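Local atomic coordinates of genome packaging NTPase B204 (Sulfolobus turreted icosahedral virus 2, PDB entry 4KFU), a protein that probably hydrolyses nucleoside triphosphates to power the packaging of viral DNA into the capsid, as a P-loop NTPase of the FtsK-HerA superfamily. Residues Asp79-Leu84 against Thr116-Glu121; Arg139-Met144 against Glu161-Arg166; Ala151-Met156 against Ile190-Ser195. All blocks are in the same frame, centred on the assembly; numbering follows the deposited sequence.

Contact 1 of 3, residues Asp79-Leu84 against Thr116-Glu121; sequences DFFEKL and TPAIDE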
loop_
_atom_site.group_PDB
_atom_site.type_symbol
_atom_site.label_atom_id
_atom_site.label_comp_id
_atom_site.label_asym_id
_atom_site.label_seq_id
_atom_site.Cartn_x
_atom_site.Cartn_y
_atom_site.Cartn_z
ATOM N N ASP A 79 -0.425 18.180 1.638
ATOM C CA ASP A 79 0.300 18.724 2.787
ATOM C C ASP A 79 0.448 17.679 3.877
ATOM O O ASP A 79 1.496 17.583 4.527
ATOM C CB ASP A 79 -0.401 19.958 3.337
ATOM N N PHE A 80 -0.607 16.893 4.074
ATOM C CA PHE A 80 -0.586 15.876 5.109
ATOM C C PHE A 80 0.415 14.787 4.769
ATOM O O PHE A 80 1.198 14.394 5.627
ATOM C CB PHE A 80 -1.964 15.253 5.336
ATOM C CG PHE A 80 -1.988 14.257 6.464
ATOM C CD1 PHE A 80 -2.213 14.680 7.767
ATOM C CD2 PHE A 80 -1.754 12.905 6.230
ATOM C CE1 PHE A 80 -2.224 13.776 8.816
ATOM C CE2 PHE A 80 -1.760 11.995 7.275
ATOM C CZ PHE A 80 -1.998 12.431 8.569
ATOM N N PHE A 81 0.384 14.281 3.533
ATOM C CA PHE A 81 1.322 13.212 3.180
ATOM C C PHE A 81 2.772 13.678 3.351
ATOM O O PHE A 81 3.631 12.921 3.817
ATOM C CB PHE A 81 1.111 12.647 1.772
ATOM C CG PHE A 81 2.081 11.551 1.445
ATOM C CD1 PHE A 81 1.911 10.279 1.981
ATOM C CD2 PHE A 81 3.206 11.803 0.678
ATOM C CE1 PHE A 81 2.836 9.263 1.722
ATOM C CE2 PHE A 81 4.129 10.800 0.425
ATOM C CZ PHE A 81 3.945 9.533 0.941
ATOM N N GLU A 82 3.042 14.931 2.990
ATOM C CA GLU A 82 4.407 15.435 3.104
ATOM C C GLU A 82 4.871 15.400 4.561
ATOM O O GLU A 82 5.986 14.954 4.855
ATOM C CB GLU A 82 4.541 16.831 2.486
ATOM C CG GLU A 82 4.434 16.814 0.964
ATOM C CD GLU A 82 5.483 17.682 0.286
ATOM O OE1 GLU A 82 5.155 18.841 -0.059
ATOM O OE2 GLU A 82 6.632 17.206 0.088
ATOM N N LYS A 83 3.995 15.831 5.466
ATOM C CA LYS A 83 4.292 15.840 6.898
ATOM C C LYS A 83 4.471 14.416 7.404
ATOM O O LYS A 83 5.395 14.119 8.156
ATOM C CB LYS A 83 3.130 16.505 7.653
ATOM C CG LYS A 83 3.461 16.978 9.047
ATOM C CD LYS A 83 2.195 17.091 9.907
ATOM C CE LYS A 83 1.027 17.698 9.141
ATOM N NZ LYS A 83 -0.191 17.809 10.010
ATOM N N LEU A 84 3.582 13.525 6.978
ATOM C CA LEU A 84 3.649 12.116 7.383
ATOM C C LEU A 84 4.932 11.443 6.919
ATOM O O LEU A 84 5.484 10.590 7.619
ATOM C CB LEU A 84 2.438 11.353 6.823
ATOM C CG LEU A 84 2.443 9.829 6.968
ATOM C CD1 LEU A 84 2.465 9.422 8.430
ATOM C CD2 LEU A 84 1.237 9.200 6.279
ATOM N N THR A 116 4.530 15.705 -5.515
ATOM C CA THR A 116 5.266 16.477 -4.502
ATOM C C THR A 116 6.644 15.870 -4.268
ATOM O O THR A 116 6.907 14.745 -4.708
ATOM C CB THR A 116 4.531 16.461 -3.138
ATOM O OG1 THR A 116 4.472 15.117 -2.649
ATOM C CG2 THR A 116 3.124 17.029 -3.254
ATOM N N PRO A 117 7.533 16.603 -3.576
ATOM C CA PRO A 117 8.825 16.003 -3.223
ATOM C C PRO A 117 8.683 14.692 -2.452
ATOM O O PRO A 117 9.450 13.746 -2.705
ATOM C CB PRO A 117 9.466 17.076 -2.335
ATOM C CG PRO A 117 8.927 18.351 -2.868
ATOM C CD PRO A 117 7.517 18.060 -3.314
ATOM N N ALA A 118 7.713 14.632 -1.537
ATOM C CA ALA A 118 7.473 13.423 -0.744
ATOM C C ALA A 118 7.091 12.220 -1.612
ATOM O O ALA A 118 7.595 11.110 -1.406
ATOM C CB ALA A 118 6.403 13.674 0.308
ATOM N N ILE A 119 6.185 12.438 -2.562
ATOM C CA ILE A 119 5.761 11.367 -3.463
ATOM C C ILE A 119 6.939 10.878 -4.299
ATOM O O ILE A 119 7.163 9.675 -4.425
ATOM C CB ILE A 119 4.627 11.819 -4.415
ATOM C CG1 ILE A 119 3.395 12.263 -3.617
ATOM C CG2 ILE A 119 4.257 10.703 -5.392
ATOM C CD1 ILE A 119 2.821 11.187 -2.733
ATOM N N ASP A 120 7.695 11.812 -4.865
ATOM C CA ASP A 120 8.850 11.428 -5.657
ATOM C C ASP A 120 9.846 10.627 -4.834
ATOM O O ASP A 120 10.372 9.602 -5.289
ATOM C CB ASP A 120 9.540 12.643 -6.264
ATOM C CG ASP A 120 10.561 12.248 -7.306
ATOM O OD1 ASP A 120 10.132 11.857 -8.413
ATOM O OD2 ASP A 120 11.775 12.289 -7.015
ATOM N N GLU A 121 10.107 11.080 -3.614
ATOM C CA GLU A 121 11.020 10.343 -2.749
ATOM C C GLU A 121 10.490 8.953 -2.393
ATOM O O GLU A 121 11.245 7.975 -2.361
ATOM C CB GLU A 121 11.288 11.141 -1.462
ATOM C CG GLU A 121 12.639 10.847 -0.856
ATOM C CD GLU A 121 12.819 11.433 0.537
ATOM O OE1 GLU A 121 12.216 12.485 0.834
ATOM O OE2 GLU A 121 13.572 10.831 1.332
#
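Phe81 and Glu82, neighbours on helix 78-95, meet the first turn of helix 117-124 in two different ways, one apolar and close, the other polar and nearer the surface. On the tight side, the ring of Phe81 lies against the methyls of Ala118 and Ile119. Its CE2 is 3.4 Å from Ile119 CD1, and the same ring carbon comes to 3.7 Å from Ala118 CB; both methyls approach obliquely. Phe81 has CG anti to its backbone N (chi1 -180°), which carries the ring off its own helix and across to the other. There it is enclosed further, by an edge-to-face partner in Phe109 and by Leu100 and Ile102 of strand 98-102.

Such a pair of helices, the axes of these short segments passing 9.2 Å apart and crossing at 55°, belongs to the layered α/β architecture of P-loop NTPases, in which helices cover a central, largely parallel sheet. The Phe81 ring also meets that of His108, a ligand of the bound zinc ion, so this packed corner borders the metal site.

The looser side belongs to Glu82 and the exposed Pro117. The glutamate chain bends at its CB-CG bond (chi2 -136°) and reaches the start of the second helix, where OE2 accepts a hydrogen bond from Ala118 N at 3.2 Å. The donor lies above the carboxylate plane, and the N-H is noticeably bent. A negative charge beside a helix N-terminus would probably interact favourably with the helix dipole. Around the bond the carboxylate merely rests on carbon: OE2 is 3.6 Å from Pro117 CD, and Glu82 CD is 3.8 Å from Thr116 CB. Thr116 itself is the N-cap, its OG1 taking the next amide, Ile119 N, at 3.2 Å.

Contact 2 of 3, residues Arg139-Met144 against Glu161-Arg166; sequences RVYDLM and EPNELR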
loop_
_atom_site.group_PDB
_atom_site.type_symbol
_atom_site.label_atom_id
_atom_site.label_comp_id
_atom_site.label_asym_id
_atom_site.label_seq_id
_atom_site.Cartn_x
_atom_site.Cartn_y
_atom_site.Cartn_z
ATOM N N ARG A 139 -9.384 0.499 -8.097
ATOM C CA ARG A 139 -9.236 0.278 -9.542
ATOM C C ARG A 139 -7.799 0.595 -9.942
ATOM O O ARG A 139 -7.187 1.500 -9.368
ATOM C CB ARG A 139 -10.202 1.168 -10.347
ATOM C CG ARG A 139 -11.686 1.093 -9.919
ATOM C CD ARG A 139 -12.485 0.077 -10.720
ATOM N NE ARG A 139 -13.880 -0.018 -10.268
ATOM C CZ ARG A 139 -14.954 0.195 -11.031
ATOM N NH1 ARG A 139 -14.824 0.524 -12.312
ATOM N NH2 ARG A 139 -16.173 0.069 -10.510
ATOM N N VAL A 140 -7.246 -0.134 -10.915
ATOM C CA VAL A 140 -5.839 0.092 -11.300
ATOM C C VAL A 140 -5.628 1.530 -11.757
ATOM O O VAL A 140 -4.599 2.154 -11.441
ATOM C CB VAL A 140 -5.371 -0.911 -12.407
ATOM C CG1 VAL A 140 -6.216 -0.767 -13.639
ATOM C CG2 VAL A 140 -3.923 -0.683 -12.778
ATOM N N TYR A 141 -6.620 2.078 -12.453
ATOM C CA TYR A 141 -6.494 3.422 -13.013
ATOM C C TYR A 141 -6.705 4.570 -12.003
ATOM O O TYR A 141 -6.665 5.747 -12.385
ATOM C CB TYR A 141 -7.398 3.574 -14.250
ATOM C CG TYR A 141 -8.862 3.223 -14.022
ATOM C CD1 TYR A 141 -9.669 4.018 -13.210
ATOM C CD2 TYR A 141 -9.445 2.120 -14.649
ATOM C CE1 TYR A 141 -11.006 3.715 -13.005
ATOM C CE2 TYR A 141 -10.779 1.813 -14.456
ATOM C CZ TYR A 141 -11.554 2.617 -13.633
ATOM O OH TYR A 141 -12.885 2.325 -13.434
ATOM N N ASP A 142 -6.894 4.232 -10.725
ATOM C CA ASP A 142 -7.024 5.243 -9.671
ATOM C C ASP A 142 -5.685 5.913 -9.401
ATOM O O ASP A 142 -5.651 7.034 -8.916
ATOM C CB ASP A 142 -7.480 4.626 -8.339
ATOM C CG ASP A 142 -8.918 4.127 -8.361
ATOM O OD1 ASP A 142 -9.691 4.494 -9.268
ATOM O OD2 ASP A 142 -9.253 3.353 -7.442
ATOM N N LEU A 143 -4.584 5.221 -9.691
ATOM C CA LEU A 143 -3.262 5.736 -9.297
ATOM C C LEU A 143 -2.380 6.173 -10.465
ATOM O O LEU A 143 -2.558 5.705 -11.591
ATOM C CB LEU A 143 -2.509 4.666 -8.501
ATOM C CG LEU A 143 -3.248 4.006 -7.339
ATOM C CD1 LEU A 143 -2.360 2.965 -6.671
ATOM C CD2 LEU A 143 -3.730 5.053 -6.327
ATOM N N MET A 144 -1.400 7.030 -10.170
ATOM C CA MET A 144 -0.365 7.389 -11.123
ATOM C C MET A 144 0.313 6.142 -11.661
ATOM O O MET A 144 0.731 5.290 -10.885
ATOM C CB MET A 144 0.711 8.245 -10.431
ATOM C CG MET A 144 0.330 9.689 -10.219
ATOM S SD MET A 144 1.203 10.433 -8.812
ATOM C CE MET A 144 2.541 9.301 -8.611
ATOM N N GLU A 161 -12.881 -5.463 -16.224
ATOM C CA GLU A 161 -13.209 -4.126 -16.719
ATOM C C GLU A 161 -12.170 -3.688 -17.764
ATOM O O GLU A 161 -10.980 -3.641 -17.468
ATOM C CB GLU A 161 -13.294 -3.142 -15.553
ATOM C CG GLU A 161 -14.078 -1.876 -15.853
ATOM C CD GLU A 161 -13.257 -0.836 -16.597
ATOM O OE1 GLU A 161 -12.027 -0.776 -16.373
ATOM O OE2 GLU A 161 -13.837 -0.082 -17.414
ATOM N N PRO A 162 -12.623 -3.387 -18.999
ATOM C CA PRO A 162 -11.740 -3.161 -20.153
ATOM C C PRO A 162 -10.682 -2.081 -19.933
ATOM O O PRO A 162 -9.540 -2.293 -20.331
ATOM C CB PRO A 162 -12.713 -2.740 -21.266
ATOM C CG PRO A 162 -13.999 -3.370 -20.888
ATOM C CD PRO A 162 -14.048 -3.325 -19.379
ATOM N N ASN A 163 -11.029 -0.961 -19.307
ATOM C CA ASN A 163 -10.011 0.058 -19.033
ATOM C C ASN A 163 -8.961 -0.434 -18.039
ATOM O O ASN A 163 -7.770 -0.127 -18.163
ATOM C CB ASN A 163 -10.621 1.386 -18.558
ATOM C CG ASN A 163 -9.656 2.565 -18.742
ATOM O OD1 ASN A 163 -8.847 2.579 -19.684
ATOM N ND2 ASN A 163 -9.731 3.552 -17.847
ATOM N N GLU A 164 -9.399 -1.205 -17.049
ATOM C CA GLU A 164 -8.458 -1.800 -16.115
ATOM C C GLU A 164 -7.521 -2.767 -16.812
ATOM O O GLU A 164 -6.332 -2.762 -16.546
ATOM C CB GLU A 164 -9.190 -2.539 -14.993
ATOM C CG GLU A 164 -9.781 -1.638 -13.937
ATOM C CD GLU A 164 -10.033 -2.374 -12.611
ATOM O OE1 GLU A 164 -11.136 -2.932 -12.456
ATOM O OE2 GLU A 164 -9.134 -2.395 -11.726
ATOM N N LEU A 165 -8.063 -3.630 -17.672
ATOM C CA LEU A 165 -7.245 -4.608 -18.386
ATOM C C LEU A 165 -6.208 -3.915 -19.277
ATOM O O LEU A 165 -5.076 -4.379 -19.412
ATOM C CB LEU A 165 -8.142 -5.540 -19.219
ATOM C CG LEU A 165 -9.115 -6.395 -18.405
ATOM C CD1 LEU A 165 -9.999 -7.275 -19.303
ATOM C CD2 LEU A 165 -8.325 -7.238 -17.403
ATOM N N ARG A 166 -6.599 -2.800 -19.877
ATOM C CA ARG A 166 -5.696 -2.034 -20.742
ATOM C C ARG A 166 -4.560 -1.404 -19.942
ATOM O O ARG A 166 -3.415 -1.348 -20.404
ATOM C CB ARG A 166 -6.472 -0.942 -21.484
ATOM C CG ARG A 166 -5.621 -0.131 -22.443
ATOM C CD ARG A 166 -6.415 0.997 -23.115
ATOM N NE ARG A 166 -7.022 1.915 -22.148
ATOM C CZ ARG A 166 -6.370 2.907 -21.544
ATOM N NH1 ARG A 166 -5.080 3.111 -21.794
ATOM N NH2 ARG A 166 -7.005 3.695 -20.686
#
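The short 3-10 turn at 140-142 faces the first turn of helix 162-171, the two backbones coming nearest at Val140 and Glu164, whose CA atoms are 5.8 Å apart. Glu164 spans this gap. Its chain runs extended beyond CG, and OE2 accepts a hydrogen bond from Val140 N at 3.1 Å, fairly straight (161°) and on the anti side of the carboxylate, somewhat out of its plane. The other oxygen, OE1, is hydrogen-bonded to Thr159 OG1, so each end of the carboxylate has a partner and its rotation is restrained. Arg139 passes across the glutamate at about a right angle. Of its side chain the aliphatic part does the touching, CD lying 3.7 Å from Glu164 OE1, while no guanidinium N-H points at that oxygen; any attraction is probably long-range.

Nearer the glutamate's backbone the contact is apolar: Val140 CG1 packs 3.7 Å from Glu164 CG. On the flank, Tyr141 has its ring swung between its own backbone N and carbonyl carbon (chi1 54°), where one face takes Arg139 CB and the hydroxyl receives a hydrogen bond from Arg139 NH1. The CD2-CE2 side of the ring turns to the helix. Tyr141 CE2 meets Glu161 OE1 at 3.5 Å near the ring plane, with the carboxylate standing almost upright to the ring. Asn163, its amide inclined 29° to the ring, brings ND2 to 3.5 Å from Tyr141 CD2.

Glu161 is kept in place by its own helix, since OE1 accepts Glu164 N at 2.7 Å. The arrangement is thus a side-chain N-cap at Glu161 followed, within the same first turn, by Glu164, which binds the backbone of the loop leaving strand 131-137, close to the nucleotide-binding part of a P-loop NTPase fold.

Contact 3 of 3, residues Ala151-Met156 against Ile190-Ser195; sequences ADLIIM and IYDVNS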
loop_
_atom_site.group_PDB
_atom_site.type_symbol
_atom_site.label_atom_id
_atom_site.label_comp_id
_atom_site.label_asym_id
_atom_site.label_seq_id
_atom_site.Cartn_x
_atom_site.Cartn_y
_atom_site.Cartn_z
ATOM N N ALA A 151 6.942 -0.099 -8.429
ATOM C CA ALA A 151 6.635 -1.146 -7.453
ATOM C C ALA A 151 7.608 -2.326 -7.568
ATOM O O ALA A 151 8.236 -2.525 -8.618
ATOM C CB ALA A 151 5.198 -1.613 -7.634
ATOM N N ASP A 152 7.739 -3.100 -6.492
ATOM C CA ASP A 152 8.479 -4.363 -6.543
ATOM C C ASP A 152 7.514 -5.529 -6.682
ATOM O O ASP A 152 7.825 -6.543 -7.312
ATOM C CB ASP A 152 9.318 -4.554 -5.285
ATOM C CG ASP A 152 10.350 -3.470 -5.113
ATOM O OD1 ASP A 152 11.388 -3.532 -5.811
ATOM O OD2 ASP A 152 10.113 -2.548 -4.298
ATOM N N LEU A 153 6.338 -5.370 -6.081
ATOM C CA LEU A 153 5.295 -6.392 -6.094
ATOM C C LEU A 153 3.955 -5.736 -6.365
ATOM O O LEU A 153 3.606 -4.729 -5.745
ATOM C CB LEU A 153 5.225 -7.110 -4.748
ATOM C CG LEU A 153 6.350 -8.089 -4.404
ATOM C CD1 LEU A 153 6.046 -8.810 -3.101
ATOM C CD2 LEU A 153 6.560 -9.099 -5.524
ATOM N N ILE A 154 3.193 -6.298 -7.294
ATOM C CA ILE A 154 1.839 -5.806 -7.538
ATOM C C ILE A 154 0.869 -6.966 -7.369
ATOM O O ILE A 154 1.005 -8.007 -8.026
ATOM C CB ILE A 154 1.685 -5.172 -8.934
ATOM C CG1 ILE A 154 2.739 -4.078 -9.144
ATOM C CG2 ILE A 154 0.305 -4.589 -9.106
ATOM C CD1 ILE A 154 2.822 -3.581 -10.601
ATOM N N ILE A 155 -0.100 -6.786 -6.475
ATOM C CA ILE A 155 -1.080 -7.826 -6.188
ATOM C C ILE A 155 -2.437 -7.400 -6.739
ATOM O O ILE A 155 -2.870 -6.266 -6.522
ATOM C CB ILE A 155 -1.160 -8.120 -4.670
ATOM C CG1 ILE A 155 0.156 -8.749 -4.191
ATOM C CG2 ILE A 155 -2.351 -9.018 -4.354
ATOM C CD1 ILE A 155 0.197 -9.089 -2.725
ATOM N N MET A 156 -3.095 -8.296 -7.477
ATOM C CA MET A 156 -4.369 -7.957 -8.108
ATOM C C MET A 156 -5.444 -9.008 -7.867
ATOM O O MET A 156 -5.171 -10.215 -7.947
ATOM C CB MET A 156 -4.166 -7.758 -9.620
ATOM C CG MET A 156 -3.378 -6.500 -9.957
ATOM S SD MET A 156 -2.748 -6.483 -11.647
ATOM C CE MET A 156 -1.407 -7.619 -11.517
ATOM N N ILE A 190 -0.037 -12.393 -7.971
ATOM C CA ILE A 190 1.125 -11.665 -7.492
ATOM C C ILE A 190 2.118 -11.523 -8.632
ATOM O O ILE A 190 2.672 -12.519 -9.093
ATOM C CB ILE A 190 1.821 -12.428 -6.357
ATOM C CG1 ILE A 190 0.845 -12.684 -5.208
ATOM C CG2 ILE A 190 3.056 -11.669 -5.884
ATOM C CD1 ILE A 190 1.351 -13.713 -4.209
ATOM N N TYR A 191 2.325 -10.288 -9.086
ATOM C CA TYR A 191 3.318 -9.985 -10.107
ATOM C C TYR A 191 4.567 -9.402 -9.473
ATOM O O TYR A 191 4.509 -8.373 -8.787
ATOM C CB TYR A 191 2.766 -8.988 -11.129
ATOM C CG TYR A 191 3.725 -8.663 -12.253
ATOM C CD1 TYR A 191 4.061 -9.617 -13.210
ATOM C CD2 TYR A 191 4.282 -7.402 -12.366
ATOM C CE1 TYR A 191 4.944 -9.314 -14.251
ATOM C CE2 TYR A 191 5.159 -7.089 -13.394
ATOM C CZ TYR A 191 5.485 -8.050 -14.334
ATOM O OH TYR A 191 6.358 -7.735 -15.356
ATOM N N ASP A 192 5.692 -10.069 -9.710
ATOM C CA ASP A 192 6.990 -9.568 -9.298
ATOM C C ASP A 192 7.502 -8.675 -10.412
ATOM O O ASP A 192 7.794 -9.139 -11.513
ATOM C CB ASP A 192 7.945 -10.730 -9.030
ATOM C CG ASP A 192 9.244 -10.285 -8.380
ATOM O OD1 ASP A 192 9.839 -9.274 -8.825
ATOM O OD2 ASP A 192 9.665 -10.960 -7.419
ATOM N N VAL A 193 7.584 -7.383 -10.130
ATOM C CA VAL A 193 7.959 -6.410 -11.139
ATOM C C VAL A 193 9.403 -6.621 -11.593
ATOM O O VAL A 193 9.748 -6.384 -12.748
ATOM C CB VAL A 193 7.792 -4.980 -10.594
ATOM C CG1 VAL A 193 8.231 -3.936 -11.618
ATOM C CG2 VAL A 193 6.347 -4.740 -10.174
ATOM N N ASN A 194 10.249 -7.070 -10.675
ATOM C CA ASN A 194 11.679 -7.146 -10.956
ATOM C C ASN A 194 12.027 -8.382 -11.783
ATOM O O ASN A 194 12.803 -8.306 -12.739
ATOM C CB ASN A 194 12.478 -7.093 -9.652
ATOM C CG ASN A 194 12.362 -5.739 -8.952
ATOM O OD1 ASN A 194 12.549 -4.692 -9.576
ATOM N ND2 ASN A 194 12.037 -5.757 -7.660
ATOM N N SER A 195 11.423 -9.510 -11.437
ATOM C CA SER A 195 11.672 -10.756 -12.167
ATOM C C SER A 195 10.685 -10.970 -13.316
ATOM O O SER A 195 10.855 -11.879 -14.130
ATOM C CB SER A 195 11.633 -11.954 -11.211
ATOM O OG SER A 195 10.345 -12.131 -10.644
#
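Ile154 and Tyr191 form the hydrogen-bonded pair of an antiparallel β-bridge that joins strand 153-156 to strand 188-192, at the place where the otherwise parallel P-loop NTPase sheet turns antiparallel. Their two backbone bonds, Ile154 N to Tyr191 O at 2.9 Å and Tyr191 N to Ile154 O at 2.8 Å, set the register from which the side chains diverge.

On the face of Leu153, Ile155, Ile190 and Asp192, the isoleucines Ile155 and Ile190 run side by side and point the same way, their CG1 atoms 4.1 Å apart. Leu153 lays its CD2 over the neighbouring strand, 3.8 Å from Asp192 CA. The other face holds Ile154 and Tyr191, and Val193, just past the strand, reaches Ile154 there. Ile154 CD1 meets the edge of the tyrosine ring loosely but packs more closely on Val193 CG2, at 3.7 Å, the two chains crossing at a slant. Tyr191, its CG placed opposite the amide nitrogen (chi1 -178°), leads its ring off toward Ile172 and Ile198.

Beyond the bridges segment 190-195 turns away in an Asx motif: Asp192 OD1 accepts Asn194 N, the Asx turn, and also Ser195 N. Asp152 stays with it: its O takes Val193 N, and its carboxylate is divided between several partners, with OD2 on Ile6 N and OD1 also in a salt bridge to Arg127. The last link is amide to carboxylate, planes 51° apart: Asn194 ND2 donates one hydrogen to the anti lone pair of Asp152 OD1 at 3.0 Å, with that oxygen lying in the plane of the asparagine amide.

The three contacts sample different parts of one P-loop NTPase domain. Contact 1 lies on the zinc side, with the Phe81 side chain about 6 Å from the ion. Contacts 2 and 3 lie nearer the nucleotide: about 10 Å separates the Arg139 side chain from a bound AMPPCP, and about 11 Å the Ile155 side chain. Contacts 1 and 2, although their centres are 24 Å apart, touch where Ile119 CG2 packs on Met144 CE at 3.9 Å. Contacts 2 and 3 come only to about 6 Å between nearest atoms, but strand 153-156 leads along the chain into helix 162-171, which connects them in sequence.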